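Local structure of DUF416 domain-containing protein (Shewanella baltica, 2Q9R) at residues Q36-S39 with E40-F44; L165-I168 with I169-N172; A151-V154 with M155-K159. The protein is of unknown function but, in the crystal, holds benzoic acid in a pocket between the two subunits of a helical dimer. All blocks are in the same frame, centred on the assembly; numbering follows the deposited sequence.

Interaction 1. Residues Q36-S39 with E40-F44; sequences QLFS and EVCEF. With BEZ (benzoic acid), chain E.
Phe38 turns its ring outward and on toward the end of helix 17-42, with CG anti to the backbone N (chi1 168°), and Cys42 turns SG to the same side by keeping it beside its own N (chi1 -68°). The sulfur therefore comes up obliquely to the Phe38 ring in a sulfur-aromatic contact, SG lying 3.5 Å from Phe38 CE1 and 4.4 Å from the ring centroid. Farther round the same ring, Phe38 CE2 meets Phe44 CD2 at 3.9 Å, the CD2 atom standing at the Phe38 edge near its plane. Phe87 packs edge-to-face on Phe38 and Pro82 touches both phenylalanines. Glu43 is the first residue with non-helical backbone angles (phi 55°), and Phe44 N bonds back to Ser39 O at 3.1 Å; this positive phi and 6→1 bond are the part of a Schellman motif present here. The Ser39 hydroxyl reinforces it, OG giving a short bond of 2.5 Å to Phe44 O. On another side of the same turn, Leu37 and Val41 lie side by side, CD1 to CG2 3.9 Å, and Phe148 of the second subunit packs on both. Leu37 CD2 approaches benzoic acid C3 at 3.8 Å. The chemistry implies that these residues meet the ligand ring by van der Waals contact, chiefly through the apolar Leu37 side chain, while hydrogen bonds to the ligand come from His152 and Ser136 of the second subunit.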
loop_
_atom_site.group_PDB
_atom_site.type_symbol
_atom_site.label_atom_id
_atom_site.label_comp_id
_atom_site.label_asym_id
_atom_site.label_seq_id
_atom_site.Cartn_x
_atom_site.Cartn_y
_atom_site.Cartn_z
ATOM N N GLN A 36 -9.951 -3.810 13.897
ATOM C CA GLN A 36 -9.219 -3.484 15.109
ATOM C C GLN A 36 -8.786 -2.019 15.103
ATOM O O GLN A 36 -8.923 -1.321 16.110
ATOM C CB GLN A 36 -8.004 -4.398 15.267
ATOM C CG GLN A 36 -8.373 -5.823 15.634
ATOM C CD GLN A 36 -7.213 -6.761 15.520
ATOM O OE1 GLN A 36 -6.434 -6.674 14.584
ATOM N NE2 GLN A 36 -7.106 -7.693 16.455
ATOM N N LEU A 37 -8.246 -1.566 13.986
ATOM C CA LEU A 37 -7.758 -0.198 13.904
ATOM C C LEU A 37 -8.930 0.795 14.051
ATOM O O LEU A 37 -8.877 1.724 14.837
ATOM C CB LEU A 37 -6.992 0.047 12.595
ATOM C CG LEU A 37 -6.302 1.451 12.503
ATOM C CD1 LEU A 37 -5.323 1.650 13.660
ATOM C CD2 LEU A 37 -5.652 1.685 11.125
ATOM N N PHE A 38 -9.985 0.591 13.274
ATOM C CA PHE A 38 -11.151 1.441 13.352
ATOM C C PHE A 38 -11.700 1.537 14.787
ATOM O O PHE A 38 -12.062 2.615 15.273
ATOM C CB PHE A 38 -12.234 0.942 12.403
ATOM C CG PHE A 38 -13.572 1.595 12.636
ATOM C CD1 PHE A 38 -13.773 2.904 12.257
ATOM C CD2 PHE A 38 -14.608 0.914 13.251
ATOM C CE1 PHE A 38 -14.973 3.506 12.453
ATOM C CE2 PHE A 38 -15.844 1.543 13.463
ATOM C CZ PHE A 38 -16.020 2.826 13.058
ATOM N N SER A 39 -11.787 0.388 15.431
ATOM C CA SER A 39 -12.421 0.273 16.724
ATOM C C SER A 39 -11.655 1.068 17.754
ATOM O O SER A 39 -12.238 1.713 18.640
ATOM C CB SER A 39 -12.488 -1.214 17.141
ATOM O OG SER A 39 -12.919 -1.340 18.482
ATOM N N GLU A 40 -10.338 1.021 17.625
ATOM C CA GLU A 40 -9.470 1.685 18.541
ATOM C C GLU A 40 -9.498 3.182 18.291
ATOM O O GLU A 40 -9.633 3.963 19.213
ATOM C CB GLU A 40 -8.077 1.127 18.364
ATOM C CG GLU A 40 -6.994 1.841 19.117
ATOM C CD GLU A 40 -5.620 1.437 18.609
ATOM O OE1 GLU A 40 -5.389 0.203 18.439
ATOM O OE2 GLU A 40 -4.801 2.358 18.366
ATOM N N VAL A 41 -9.401 3.576 17.026
ATOM C CA VAL A 41 -9.366 4.972 16.665
ATOM C C VAL A 41 -10.716 5.658 16.868
ATOM O O VAL A 41 -10.782 6.765 17.337
ATOM C CB VAL A 41 -8.893 5.144 15.182
ATOM C CG1 VAL A 41 -9.053 6.619 14.687
ATOM C CG2 VAL A 41 -7.436 4.639 15.061
ATOM N N CYS A 42 -11.785 5.015 16.454
ATOM C CA CYS A 42 -13.096 5.646 16.527
ATOM C C CYS A 42 -13.884 5.250 17.788
ATOM O O CYS A 42 -15.001 5.693 17.949
ATOM C CB CYS A 42 -13.881 5.338 15.271
ATOM S SG CYS A 42 -13.176 6.155 13.810
ATOM N N GLU A 43 -13.271 4.448 18.665
ATOM C CA GLU A 43 -13.839 4.055 19.968
ATOM C C GLU A 43 -15.212 3.429 19.760
ATOM O O GLU A 43 -16.205 3.886 20.312
ATOM C CB GLU A 43 -13.877 5.245 20.921
ATOM C CG GLU A 43 -12.518 5.914 21.070
ATOM C CD GLU A 43 -12.499 7.070 22.057
ATOM O OE1 GLU A 43 -12.880 8.205 21.684
ATOM O OE2 GLU A 43 -12.073 6.839 23.209
ATOM N N PHE A 44 -15.240 2.412 18.899
ATOM C CA PHE A 44 -16.447 1.682 18.570
ATOM C C PHE A 44 -16.202 0.179 18.605
ATOM O O PHE A 44 -15.211 -0.304 18.079
ATOM C CB PHE A 44 -16.997 2.055 17.179
ATOM C CG PHE A 44 -18.229 1.260 16.811
ATOM C CD1 PHE A 44 -19.484 1.708 17.179
ATOM C CD2 PHE A 44 -18.115 0.009 16.190
ATOM C CE1 PHE A 44 -20.608 0.942 16.900
ATOM C CE2 PHE A 44 -19.230 -0.765 15.922
ATOM C CZ PHE A 44 -20.478 -0.292 16.266
HETATM C C BEZ E . -7.680 4.252 7.245
HETATM O O1 BEZ E . -6.633 4.120 6.533
HETATM O O2 BEZ E . -8.291 5.358 7.361
HETATM C C1 BEZ E . -8.204 3.071 7.987
HETATM C C2 BEZ E . -8.737 3.230 9.288
HETATM C C3 BEZ E . -9.212 2.101 9.955
HETATM C C4 BEZ E . -9.169 0.854 9.338
HETATM C C5 BEZ E . -8.639 0.712 8.054
HETATM C C6 BEZ E . -8.157 1.833 7.357
#

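Interaction 2. Residues L165-I168 with I169-N172; sequences LLEI and IEEN
Leu165 O and Leu166 O receive the amides of Ile169 (N to O 3.2 Å) and Glu170 (N to O 2.8 Å) as the alpha-helical backbone runs to its end, after which Asn172 N bonds only three residues back, to Ile169 O. This is the C-terminal turn of the amphipathic helix 153-170 in an all-helical fold. Its apolar side carries Leu165 and Ile169, which point the same way and touch through their methyl groups, CD1 to CD1 4.0 Å; Phe23 of helix 17-42 covers both, and Leu183 of helix 177-190 also packs on Leu165. Leu166 faces helix 8-14 instead, against Phe8, Arg11 and Leu12.

Glu170 puts CG between its backbone N and carbonyl carbon (chi1 88°), a crowded position that sends the extended chain back along the helix. Its carboxylate consequently crosses Leu166, OE1 being 3.9 Å from Leu166 CG, while OE2 sits 3.5 Å from Glu167 CA. The Glu167 carboxylate is almost parallel to that of Glu170, with planes 15° apart, yet their OE2 atoms are separated by 5.8 Å. Arg11 forms a salt bridge to Glu170 OE2 and touches the Glu167 side chain, so its charge probably eases the repulsion between the two acids.

The last turn is closed at Ile168 O. Glu171 brings its CG to 3.3 Å from Ile168 O. The side-chain amide of Asn172 meets the same oxygen, ND2 giving Ile168 O a weak, bent hydrogen bond of 2.6 Å with an angle of only 119° at the hydrogen.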
loop_
_atom_site.group_PDB
_atom_site.type_symbol
_atom_site.label_atom_id
_atom_site.label_comp_id
_atom_site.label_asym_id
_atom_site.label_seq_id
_atom_site.Cartn_x
_atom_site.Cartn_y
_atom_site.Cartn_z
ATOM N N LEU A 165 -3.457 -18.248 -2.547
ATOM C CA LEU A 165 -4.341 -18.966 -1.642
ATOM C C LEU A 165 -5.169 -20.011 -2.405
ATOM O O LEU A 165 -5.350 -21.145 -1.948
ATOM C CB LEU A 165 -5.279 -17.971 -0.953
ATOM C CG LEU A 165 -6.263 -18.479 0.084
ATOM C CD1 LEU A 165 -5.531 -19.162 1.284
ATOM C CD2 LEU A 165 -7.143 -17.289 0.550
ATOM N N LEU A 166 -5.681 -19.639 -3.572
ATOM C CA LEU A 166 -6.495 -20.574 -4.346
ATOM C C LEU A 166 -5.663 -21.768 -4.814
ATOM O O LEU A 166 -6.126 -22.934 -4.750
ATOM C CB LEU A 166 -7.134 -19.881 -5.549
ATOM C CG LEU A 166 -7.983 -20.708 -6.518
ATOM C CD1 LEU A 166 -9.078 -21.443 -5.781
ATOM C CD2 LEU A 166 -8.571 -19.809 -7.609
ATOM N N GLU A 167 -4.453 -21.475 -5.291
ATOM C CA GLU A 167 -3.541 -22.503 -5.772
ATOM C C GLU A 167 -3.171 -23.530 -4.736
ATOM O O GLU A 167 -3.072 -24.693 -5.061
ATOM C CB GLU A 167 -2.241 -21.881 -6.284
ATOM C CG GLU A 167 -2.392 -21.151 -7.586
ATOM C CD GLU A 167 -1.149 -20.357 -7.932
ATOM O OE1 GLU A 167 -0.111 -20.556 -7.255
ATOM O OE2 GLU A 167 -1.213 -19.546 -8.879
ATOM N N ILE A 168 -2.893 -23.104 -3.512
ATOM C CA ILE A 168 -2.520 -24.076 -2.493
ATOM C C ILE A 168 -3.728 -24.943 -2.100
ATOM O O ILE A 168 -3.591 -26.168 -1.930
ATOM C CB ILE A 168 -1.731 -23.455 -1.304
ATOM C CG1 ILE A 168 -1.251 -24.558 -0.353
ATOM C CG2 ILE A 168 -2.504 -22.342 -0.586
ATOM C CD1 ILE A 168 0.086 -24.233 0.359
ATOM N N ILE A 169 -4.911 -24.352 -2.034
ATOM C CA ILE A 169 -6.108 -25.138 -1.725
ATOM C C ILE A 169 -6.465 -26.091 -2.840
ATOM O O ILE A 169 -6.797 -27.251 -2.582
ATOM C CB ILE A 169 -7.303 -24.210 -1.363
ATOM C CG1 ILE A 169 -6.927 -23.416 -0.096
ATOM C CG2 ILE A 169 -8.611 -24.977 -1.178
ATOM C CD1 ILE A 169 -7.890 -22.261 0.245
ATOM N N GLU A 170 -6.369 -25.632 -4.082
ATOM C CA GLU A 170 -6.835 -26.434 -5.170
ATOM C C GLU A 170 -5.935 -27.617 -5.520
ATOM O O GLU A 170 -6.401 -28.603 -6.086
ATOM C CB GLU A 170 -7.209 -25.563 -6.376
ATOM C CG GLU A 170 -6.158 -25.247 -7.331
ATOM C CD GLU A 170 -6.555 -24.067 -8.221
ATOM O OE1 GLU A 170 -7.719 -23.963 -8.704
ATOM O OE2 GLU A 170 -5.660 -23.234 -8.438
ATOM N N GLU A 171 -4.673 -27.551 -5.125
ATOM C CA GLU A 171 -3.772 -28.658 -5.373
ATOM C C GLU A 171 -3.950 -29.803 -4.369
ATOM O O GLU A 171 -3.285 -30.828 -4.456
ATOM C CB GLU A 171 -2.324 -28.160 -5.428
ATOM C CG GLU A 171 -1.699 -27.784 -4.094
ATOM C CD GLU A 171 -0.312 -27.144 -4.256
ATOM O OE1 GLU A 171 -0.013 -26.554 -5.333
ATOM O OE2 GLU A 171 0.469 -27.224 -3.283
ATOM N N ASN A 172 -4.873 -29.623 -3.437
ATOM C CA ASN A 172 -5.185 -30.599 -2.420
ATOM C C ASN A 172 -6.646 -31.013 -2.572
ATOM O O ASN A 172 -7.551 -30.199 -2.356
ATOM C CB ASN A 172 -4.925 -29.980 -1.040
ATOM C CG ASN A 172 -3.443 -29.679 -0.813
ATOM O OD1 ASN A 172 -2.626 -30.592 -0.795
ATOM N ND2 ASN A 172 -3.091 -28.398 -0.682
#

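Interaction 3. Residues A151-V154 with M155-K159; sequences AHEV and MEEEK. With BEZ (benzoic acid), chain B.
Met155, a selenomethionine, opens the second segment by giving its amide to His152 O, N to O 3.0 Å, in the first turn of helix 153-170. The chain winds up from the N-cap position, held by His152. The Met155 side chain, bent beyond CG, packs on Val149 of helix 142-150. Glu156 N follows with a weak, longer bond to the same His152 carbonyl, so one oxygen serves two amides.

Glu157 N then makes a regular helical bond of 2.8 Å to Glu153 O. The side chains of this pair also meet: Glu153 bends at chi2 (71°), and the extended Glu157 chain brings OE2 to 3.7 Å from Glu153 CG and equally 3.7 Å from Glu153 OE2. The two carboxylates are turned almost at right angles, 87° between their planes. Such close like charges probably repel; an acetate ion, probably from the crystallisation liquor, is bound about 3 Å from the Glu157 side chain.

Glu158 N closes the next turn on Val154 O at 3.0 Å, while its buried carboxylate is held from outside the segments by Ser124, Gln162 and a salt bridge to Arg30. Lys159 N continues the spiral to Met155 O.

At the helix start the His152 ring points away from these turns toward benzoic acid. His152 NE2 donates to O1 of the benzoic acid at 2.6 Å, nearly straight (174°). With ND1 hydrogen-bonded to Phe148 O, which fixes the ring's rotation, Ser136 OG also bonding the ligand, and Ile197 of the second subunit packed on His152, this is the polar side of a ligand pocket at the dimer interface.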
loop_
_atom_site.group_PDB
_atom_site.type_symbol
_atom_site.label_atom_id
_atom_site.label_comp_id
_atom_site.label_asym_id
_atom_site.label_seq_id
_atom_site.Cartn_x
_atom_site.Cartn_y
_atom_site.Cartn_z
ATOM N N ALA A 151 -2.676 -0.384 -10.967
ATOM C CA ALA A 151 -1.374 0.277 -10.918
ATOM C C ALA A 151 -0.960 0.511 -9.471
ATOM O O ALA A 151 0.117 1.024 -9.221
ATOM C CB ALA A 151 -1.442 1.596 -11.628
ATOM N N HIS A 152 -1.847 0.192 -8.523
ATOM C CA HIS A 152 -1.569 0.412 -7.116
ATOM C C HIS A 152 -1.143 -0.904 -6.485
ATOM O O HIS A 152 -1.829 -1.874 -6.600
ATOM C CB HIS A 152 -2.818 0.903 -6.411
ATOM C CG HIS A 152 -3.232 2.289 -6.804
ATOM N ND1 HIS A 152 -3.726 2.585 -8.055
ATOM C CD2 HIS A 152 -3.244 3.451 -6.108
ATOM C CE1 HIS A 152 -3.973 3.880 -8.126
ATOM N NE2 HIS A 152 -3.693 4.429 -6.959
ATOM N N GLU A 153 0.001 -0.913 -5.824
ATOM C CA GLU A 153 0.574 -2.162 -5.326
ATOM C C GLU A 153 -0.363 -2.966 -4.403
ATOM O O GLU A 153 -0.382 -4.207 -4.441
ATOM C CB GLU A 153 1.895 -1.854 -4.630
ATOM C CG GLU A 153 2.722 -3.069 -4.250
ATOM C CD GLU A 153 3.351 -3.785 -5.425
ATOM O OE1 GLU A 153 3.342 -3.263 -6.569
ATOM O OE2 GLU A 153 3.885 -4.891 -5.194
ATOM N N VAL A 154 -1.137 -2.278 -3.579
ATOM C CA VAL A 154 -2.069 -2.969 -2.707
ATOM C C VAL A 154 -3.078 -3.829 -3.496
ATOM O O VAL A 154 -3.446 -4.917 -3.045
ATOM C CB VAL A 154 -2.761 -1.956 -1.762
ATOM C CG1 VAL A 154 -3.780 -1.131 -2.508
ATOM C CG2 VAL A 154 -3.354 -2.620 -0.566
HETATM N N MSE A 155 -3.528 -3.364 -4.669
HETATM C CA MSE A 155 -4.450 -4.187 -5.440
HETATM C C MSE A 155 -3.731 -5.379 -6.083
HETATM O O MSE A 155 -4.277 -6.488 -6.165
HETATM C CB MSE A 155 -5.193 -3.411 -6.524
HETATM C CG MSE A 155 -6.132 -4.322 -7.338
HETATM SE SE MSE A 155 -7.512 -5.181 -6.274
HETATM C CE MSE A 155 -8.273 -3.704 -6.323
ATOM N N GLU A 156 -2.526 -5.156 -6.572
ATOM C CA GLU A 156 -1.754 -6.231 -7.167
ATOM C C GLU A 156 -1.487 -7.302 -6.122
ATOM O O GLU A 156 -1.515 -8.477 -6.429
ATOM C CB GLU A 156 -0.414 -5.697 -7.699
ATOM C CG GLU A 156 0.369 -6.717 -8.531
ATOM C CD GLU A 156 -0.424 -7.222 -9.770
ATOM O OE1 GLU A 156 -1.115 -6.396 -10.453
ATOM O OE2 GLU A 156 -0.354 -8.455 -10.043
ATOM N N GLU A 157 -1.235 -6.889 -4.884
ATOM C CA GLU A 157 -1.039 -7.806 -3.764
ATOM C C GLU A 157 -2.297 -8.586 -3.434
ATOM O O GLU A 157 -2.253 -9.791 -3.189
ATOM C CB GLU A 157 -0.517 -7.034 -2.548
ATOM C CG GLU A 157 0.980 -6.773 -2.690
ATOM C CD GLU A 157 1.650 -6.040 -1.525
ATOM O OE1 GLU A 157 1.015 -5.836 -0.459
ATOM O OE2 GLU A 157 2.846 -5.672 -1.678
ATOM N N GLU A 158 -3.430 -7.901 -3.431
ATOM C CA GLU A 158 -4.706 -8.581 -3.288
ATOM C C GLU A 158 -4.887 -9.695 -4.313
ATOM O O GLU A 158 -5.188 -10.843 -3.959
ATOM C CB GLU A 158 -5.855 -7.574 -3.351
ATOM C CG GLU A 158 -7.262 -8.171 -3.219
ATOM C CD GLU A 158 -7.619 -8.630 -1.804
ATOM O OE1 GLU A 158 -6.849 -8.391 -0.862
ATOM O OE2 GLU A 158 -8.688 -9.246 -1.640
ATOM N N LYS A 159 -4.690 -9.365 -5.582
ATOM C CA LYS A 159 -4.752 -10.376 -6.639
ATOM C C LYS A 159 -3.798 -11.536 -6.448
ATOM O O LYS A 159 -4.182 -12.705 -6.659
ATOM C CB LYS A 159 -4.487 -9.730 -8.013
ATOM C CG LYS A 159 -4.584 -10.737 -9.160
ATOM C CD LYS A 159 -4.152 -10.139 -10.505
ATOM C CE LYS A 159 -3.579 -11.203 -11.430
ATOM N NZ LYS A 159 -3.363 -10.669 -12.809
HETATM C C BEZ B . -3.877 8.004 -7.103
HETATM O O1 BEZ B . -3.799 6.943 -6.405
HETATM O O2 BEZ B . -4.946 8.681 -7.199
HETATM C C1 BEZ B . -2.676 8.468 -7.853
HETATM C C2 BEZ B . -2.818 9.025 -9.146
HETATM C C3 BEZ B . -1.671 9.441 -9.821
HETATM C C4 BEZ B . -0.421 9.317 -9.220
HETATM C C5 BEZ B . -0.296 8.764 -7.944
HETATM C C6 BEZ B . -1.436 8.340 -7.239
#

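Overall arrangement
Interactions 1 and 3 supply complementary sides of the same kind of intersubunit pocket. The benzoic acid beside Leu37 and Phe38 is hydrogen-bonded by His152 and Ser136 of the second subunit, whereas His152 of this chain serves the other benzoic acid. Within one chain the two contacts are therefore apart, with centres about 25 Å and nearest atoms about 13 Å from each other. Interactions 3 and 2 mark the beginning and end of helix 153-170, their centres about 20 Å apart. Interaction 2, untouched by the second subunit, lies across the chain's centre from interaction 1, at about 34 Å between centres, and packs the N-terminal helix 8-14 and helix 177-190 against helix 153-170.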